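PDB 3CDX: Succinylglutamatedesuccinylase/aspartoacylase from Rhodobacter sphaeroides 2.4.1, which probably hydrolyses carbon-nitrogen bonds in linear amides, or ester bonds, as a metal-dependent enzyme of the succinylglutamate desuccinylase/aspartoacylase family. Local coordinates for residues A[25-30]-A[43-48]; A[108-113]-A[125-130]. One frame throughout, in Å; residues are numbered along the deposited sequence.

Contact 1: A[25-30]-A[43-48]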
loop_
_atom_site.group_PDB
_atom_site.type_symbol
_atom_site.label_atom_id
_atom_site.label_comp_id
_atom_site.label_asym_id
_atom_site.label_seq_id
_atom_site.Cartn_x
_atom_site.Cartn_y
_atom_site.Cartn_z
ATOM N N GLY A 25 4.725 -35.036 2.378
ATOM C CA GLY A 25 5.530 -34.128 1.561
ATOM C C GLY A 25 4.807 -32.837 1.235
ATOM O O GLY A 25 3.974 -32.372 2.003
ATOM N N TYR A 26 5.133 -32.248 0.092
ATOM C CA TYR A 26 4.590 -30.937 -0.278
ATOM C C TYR A 26 4.261 -30.964 -1.729
ATOM O O TYR A 26 5.005 -31.550 -2.520
ATOM C CB TYR A 26 5.643 -29.851 -0.067
ATOM C CG TYR A 26 6.128 -29.826 1.345
ATOM C CD1 TYR A 26 5.378 -29.197 2.333
ATOM C CD2 TYR A 26 7.330 -30.451 1.713
ATOM C CE1 TYR A 26 5.795 -29.179 3.627
ATOM C CE2 TYR A 26 7.740 -30.452 3.049
ATOM C CZ TYR A 26 6.950 -29.795 3.983
ATOM O OH TYR A 26 7.299 -29.741 5.288
ATOM N N ALA A 27 3.160 -30.331 -2.108
ATOM C CA ALA A 27 3.024 -29.938 -3.510
ATOM C C ALA A 27 3.716 -28.597 -3.674
ATOM O O ALA A 27 3.556 -27.726 -2.847
ATOM C CB ALA A 27 1.558 -29.863 -3.937
ATOM N N ARG A 28 4.459 -28.420 -4.753
ATOM C CA ARG A 28 5.239 -27.207 -4.962
ATOM C C ARG A 28 4.510 -26.296 -5.928
ATOM O O ARG A 28 4.442 -26.580 -7.144
ATOM C CB ARG A 28 6.632 -27.563 -5.507
ATOM C CG ARG A 28 7.401 -28.494 -4.599
ATOM C CD ARG A 28 8.753 -28.959 -5.179
ATOM N NE ARG A 28 8.691 -29.776 -6.413
ATOM C CZ ARG A 28 8.410 -31.084 -6.461
ATOM N NH1 ARG A 28 8.117 -31.757 -5.358
ATOM N NH2 ARG A 28 8.397 -31.720 -7.627
ATOM N N ALA A 29 3.932 -25.227 -5.395
ATOM C CA ALA A 29 3.152 -24.314 -6.209
ATOM C C ALA A 29 4.032 -23.161 -6.644
ATOM O O ALA A 29 4.594 -22.448 -5.766
ATOM C CB ALA A 29 1.952 -23.788 -5.437
ATOM N N PRO A 30 4.134 -22.940 -7.979
ATOM C CA PRO A 30 4.975 -21.820 -8.477
ATOM C C PRO A 30 4.417 -20.490 -8.004
ATOM O O PRO A 30 3.197 -20.289 -8.041
ATOM C CB PRO A 30 4.870 -21.911 -10.014
ATOM C CG PRO A 30 4.183 -23.187 -10.329
ATOM C CD PRO A 30 3.424 -23.634 -9.077
ATOM N N ILE A 43 3.045 -26.723 -0.168
ATOM C CA ILE A 43 1.745 -26.989 0.411
ATOM C C ILE A 43 1.814 -28.406 1.003
ATOM O O ILE A 43 1.902 -29.382 0.263
ATOM C CB ILE A 43 0.607 -26.926 -0.651
ATOM C CG1 ILE A 43 0.692 -25.701 -1.566
ATOM C CG2 ILE A 43 -0.807 -27.107 0.021
ATOM C CD1 ILE A 43 0.193 -24.375 -1.048
ATOM N N PRO A 44 1.780 -28.521 2.336
ATOM C CA PRO A 44 1.845 -29.864 2.957
ATOM C C PRO A 44 0.716 -30.851 2.564
ATOM O O PRO A 44 -0.466 -30.501 2.601
ATOM C CB PRO A 44 1.842 -29.572 4.470
ATOM C CG PRO A 44 1.427 -28.142 4.621
ATOM C CD PRO A 44 1.738 -27.432 3.343
ATOM N N ILE A 45 1.121 -32.070 2.191
ATOM C CA ILE A 45 0.207 -33.191 1.864
ATOM C C ILE A 45 0.778 -34.485 2.459
ATOM O O ILE A 45 1.955 -34.817 2.221
ATOM C CB ILE A 45 0.093 -33.481 0.331
ATOM C CG1 ILE A 45 -0.408 -32.286 -0.460
ATOM C CG2 ILE A 45 -0.825 -34.717 0.061
ATOM C CD1 ILE A 45 -0.292 -32.490 -1.992
ATOM N N THR A 46 -0.047 -35.173 3.261
ATOM C CA THR A 46 0.272 -36.468 3.845
ATOM C C THR A 46 -0.796 -37.450 3.358
ATOM O O THR A 46 -2.005 -37.142 3.362
ATOM C CB THR A 46 0.292 -36.443 5.408
ATOM O OG1 THR A 46 1.207 -35.441 5.869
ATOM C CG2 THR A 46 0.770 -37.797 5.981
ATOM N N VAL A 47 -0.341 -38.616 2.900
ATOM C CA VAL A 47 -1.243 -39.684 2.443
ATOM C C VAL A 47 -0.838 -40.956 3.147
ATOM O O VAL A 47 0.365 -41.294 3.207
ATOM C CB VAL A 47 -1.268 -39.878 0.894
ATOM C CG1 VAL A 47 0.097 -40.315 0.365
ATOM C CG2 VAL A 47 -2.340 -40.910 0.477
ATOM N N VAL A 48 -1.844 -41.614 3.725
ATOM C CA VAL A 48 -1.693 -42.954 4.293
ATOM C C VAL A 48 -2.606 -43.887 3.483
ATOM O O VAL A 48 -3.816 -43.653 3.364
ATOM C CB VAL A 48 -2.055 -42.996 5.819
ATOM C CG1 VAL A 48 -1.965 -44.404 6.366
ATOM C CG2 VAL A 48 -1.153 -42.075 6.627
#
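Tyr26 lies across Pro44 where strands 21-30 and 40-50 pair as an antiparallel beta hairpin, and its side chain can be followed outward step by step. Tyr26 CB stands 3.8 Å from Ile43 O. With CG anti to the carbonyl carbon (chi1 -57°), the ring leans along Ile43 and Pro44 of the neighbouring strand, with Ile43 C near its plane at the edge, and Tyr26 CD1 comes to 3.6 Å from Pro44 CA. One atom further, Tyr26 CE1 meets Pro44 CB at 4.1 Å, an oblique meeting of ring and proline. The phenol OH passes beyond the hairpin and is hydrogen-bonded to the backbone N of Val303 of a second subunit, so the tyrosine joins hairpin to assembly.

The backbone ladder holds two hydrogen-bonded pairs. In one, Gly25 N to Ile45 O is 2.8 Å and almost straight; in the next, Ile43 N to Ala27 O is 2.9 Å. Tyr26 and Pro44 occupy the non-hydrogen-bonded pair between them, where proline's missing N-H costs no bond to strand 21-30. On the other face, Ala27 CB touches Ile45 CD1 at 3.8 Å. That apolar face turns inward: Ala27 packs on Phe133 and Ala29 on Met129, both of helix 126-138, while strand 87-92 continues the sheet beyond strand 40-50, Ile45 lying against its Leu92.

Contact 2: A[108-113]-A[125-130]; sequences PVDGRD and TFSQML
The carboxylate of Asp110 is the flat group that ties its loop to Thr125 and Ser127, with a donor on each face of OD2. Thr125 OG1 donates a hydrogen bond to Asp110 OD2 (2.8 Å) on the anti side, 30° out of the plane, and Ser127 N reaches the same oxygen on the syn side from the opposite face. Ser127 OG donates to the syn lone pair of Asp110 OD1, the side of the other oxygen, at 2.6 Å. From above that plane Arg112 N reaches OD1 as well, closing an Asx turn that folds the loop back on itself. Two donors thus grip each oxygen and fix the rotation of the group, right at the N-terminus of helix 126-138, whose dipole would probably help stabilise the negative charge. An alanine here would take away all four bonds and is likely to leave Ser127 N without its acceptor and the loop less firmly pinned to the helix start.

The Arg112 guanidinium has water 1 at its edge, in plane, 2.7 Å from NH2; the same water donates to Thr125 OG1. Bends at chi2 and chi3 bring that end back toward the helix start, where the guanidinium and the Gln128 amide are inclined by 57°. Gln128 OE1 in turn accepts from Thr125 N, on a lone pair in the carbonyl plane. On the apolar flank Val109 and Phe126 cross at about a right angle, Val109 CG1 resting 3.5 Å from Phe126 CB.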
loop_
_atom_site.group_PDB
_atom_site.type_symbol
_atom_site.label_atom_id
_atom_site.label_comp_id
_atom_site.label_asym_id
_atom_site.label_seq_id
_atom_site.Cartn_x
_atom_site.Cartn_y
_atom_site.Cartn_z
ATOM N N PRO A 108 -2.841 -12.787 -0.054
ATOM C CA PRO A 108 -1.986 -11.599 -0.258
ATOM C C PRO A 108 -1.219 -11.679 -1.603
ATOM O O PRO A 108 -0.482 -10.751 -1.945
ATOM C CB PRO A 108 -0.972 -11.684 0.913
ATOM C CG PRO A 108 -0.818 -13.187 1.115
ATOM C CD PRO A 108 -2.233 -13.766 0.867
ATOM N N VAL A 109 -1.340 -12.783 -2.338
ATOM C CA VAL A 109 -0.652 -12.885 -3.615
ATOM C C VAL A 109 -1.460 -12.164 -4.710
ATOM O O VAL A 109 -0.932 -11.326 -5.431
ATOM C CB VAL A 109 -0.355 -14.384 -4.010
ATOM C CG1 VAL A 109 0.139 -14.496 -5.463
ATOM C CG2 VAL A 109 0.654 -15.025 -3.051
ATOM N N ASP A 110 -2.754 -12.470 -4.796
ATOM C CA ASP A 110 -3.630 -11.968 -5.865
ATOM C C ASP A 110 -4.926 -11.326 -5.354
ATOM O O ASP A 110 -5.836 -10.945 -6.141
ATOM C CB ASP A 110 -3.912 -13.070 -6.890
ATOM C CG ASP A 110 -4.569 -14.312 -6.282
ATOM O OD1 ASP A 110 -4.987 -14.286 -5.101
ATOM O OD2 ASP A 110 -4.713 -15.307 -7.025
ATOM N N GLY A 111 -5.022 -11.218 -4.029
ATOM C CA GLY A 111 -6.145 -10.593 -3.374
ATOM C C GLY A 111 -7.450 -11.338 -3.508
ATOM O O GLY A 111 -8.523 -10.793 -3.164
ATOM N N ARG A 112 -7.395 -12.557 -4.043
ATOM C CA ARG A 112 -8.610 -13.333 -4.205
ATOM C C ARG A 112 -9.079 -14.087 -2.946
ATOM O O ARG A 112 -8.288 -14.577 -2.136
ATOM C CB ARG A 112 -8.508 -14.328 -5.382
ATOM C CG ARG A 112 -8.338 -13.676 -6.817
ATOM C CD ARG A 112 -9.476 -12.714 -7.244
ATOM N NE ARG A 112 -10.763 -13.396 -7.525
ATOM C CZ ARG A 112 -11.080 -14.034 -8.664
ATOM N NH1 ARG A 112 -12.283 -14.598 -8.795
ATOM N NH2 ARG A 112 -10.209 -14.120 -9.683
ATOM N N ASP A 113 -10.394 -14.223 -2.835
ATOM C CA ASP A 113 -10.965 -15.205 -1.932
ATOM C C ASP A 113 -10.948 -16.506 -2.718
ATOM O O ASP A 113 -11.717 -16.665 -3.656
ATOM C CB ASP A 113 -12.393 -14.831 -1.577
ATOM C CG ASP A 113 -12.982 -15.752 -0.503
ATOM O OD1 ASP A 113 -12.596 -16.945 -0.451
ATOM O OD2 ASP A 113 -13.821 -15.251 0.283
ATOM N N THR A 125 -4.195 -16.638 -11.970
ATOM C CA THR A 125 -3.393 -16.196 -10.851
ATOM C C THR A 125 -3.281 -17.289 -9.765
ATOM O O THR A 125 -3.941 -18.336 -9.835
ATOM C CB THR A 125 -3.969 -14.919 -10.241
ATOM O OG1 THR A 125 -5.274 -15.199 -9.717
ATOM C CG2 THR A 125 -4.001 -13.781 -11.276
ATOM N N PHE A 126 -2.453 -17.026 -8.751
ATOM C CA PHE A 126 -2.053 -18.072 -7.816
ATOM C C PHE A 126 -3.264 -18.813 -7.233
ATOM O O PHE A 126 -3.301 -20.036 -7.225
ATOM C CB PHE A 126 -1.215 -17.499 -6.684
ATOM C CG PHE A 126 -0.717 -18.568 -5.728
ATOM C CD1 PHE A 126 0.467 -19.241 -5.980
ATOM C CD2 PHE A 126 -1.487 -18.951 -4.636
ATOM C CE1 PHE A 126 0.895 -20.246 -5.127
ATOM C CE2 PHE A 126 -1.077 -19.957 -3.788
ATOM C CZ PHE A 126 0.119 -20.604 -4.032
ATOM N N SER A 127 -4.259 -18.054 -6.767
ATOM C CA SER A 127 -5.392 -18.631 -6.058
ATOM C C SER A 127 -6.231 -19.485 -7.022
ATOM O O SER A 127 -6.710 -20.537 -6.638
ATOM C CB SER A 127 -6.267 -17.523 -5.424
ATOM O OG SER A 127 -5.543 -16.793 -4.464
ATOM N N GLN A 128 -6.369 -19.010 -8.263
ATOM C CA GLN A 128 -7.059 -19.735 -9.326
ATOM C C GLN A 128 -6.349 -21.036 -9.697
ATOM O O GLN A 128 -7.007 -22.055 -9.954
ATOM C CB GLN A 128 -7.236 -18.860 -10.585
ATOM C CG GLN A 128 -8.072 -17.563 -10.423
ATOM C CD GLN A 128 -8.165 -16.770 -11.730
ATOM O OE1 GLN A 128 -7.146 -16.385 -12.319
ATOM N NE2 GLN A 128 -9.387 -16.544 -12.192
ATOM N N MET A 129 -5.014 -20.997 -9.742
ATOM C CA MET A 129 -4.206 -22.180 -10.087
ATOM C C MET A 129 -4.231 -23.223 -8.946
ATOM O O MET A 129 -4.291 -24.454 -9.156
ATOM C CB MET A 129 -2.764 -21.699 -10.396
ATOM C CG MET A 129 -1.663 -22.741 -10.188
ATOM S SD MET A 129 0.070 -22.157 -10.345
ATOM C CE MET A 129 0.363 -21.906 -8.546
ATOM N N LEU A 130 -4.204 -22.720 -7.723
ATOM C CA LEU A 130 -4.341 -23.582 -6.559
ATOM C C LEU A 130 -5.754 -24.187 -6.476
ATOM O O LEU A 130 -5.903 -25.350 -6.164
ATOM C CB LEU A 130 -3.952 -22.826 -5.255
ATOM C CG LEU A 130 -4.082 -23.622 -3.955
ATOM C CD1 LEU A 130 -3.211 -24.954 -4.042
ATOM C CD2 LEU A 130 -3.675 -22.724 -2.773
HETATM O O HOH W 1 -7.530 -13.550 -9.916
#

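In the fold
Contact 1 closes before contact 2 opens along the chain, and their centres lie 18 Å apart, yet helix 126-138 brings them together. The end of strand 21-30 lies against the first turns of this helix: Phe126 CE1 approaches Ala29 CB to 3.7 Å, and Met129 CE reaches Pro30 O at 3.3 Å. The helix start therefore meets the hairpin along one side and the loop 108-113 along another. Contact 1 is away from the calcium site, whereas contact 2 comes closer, with the Ser127 side chain about 9 Å from that of the calcium ligand His63. Asp113, at the end of the same loop, hydrogen-bonds His63 directly, linking this framework to the metal site.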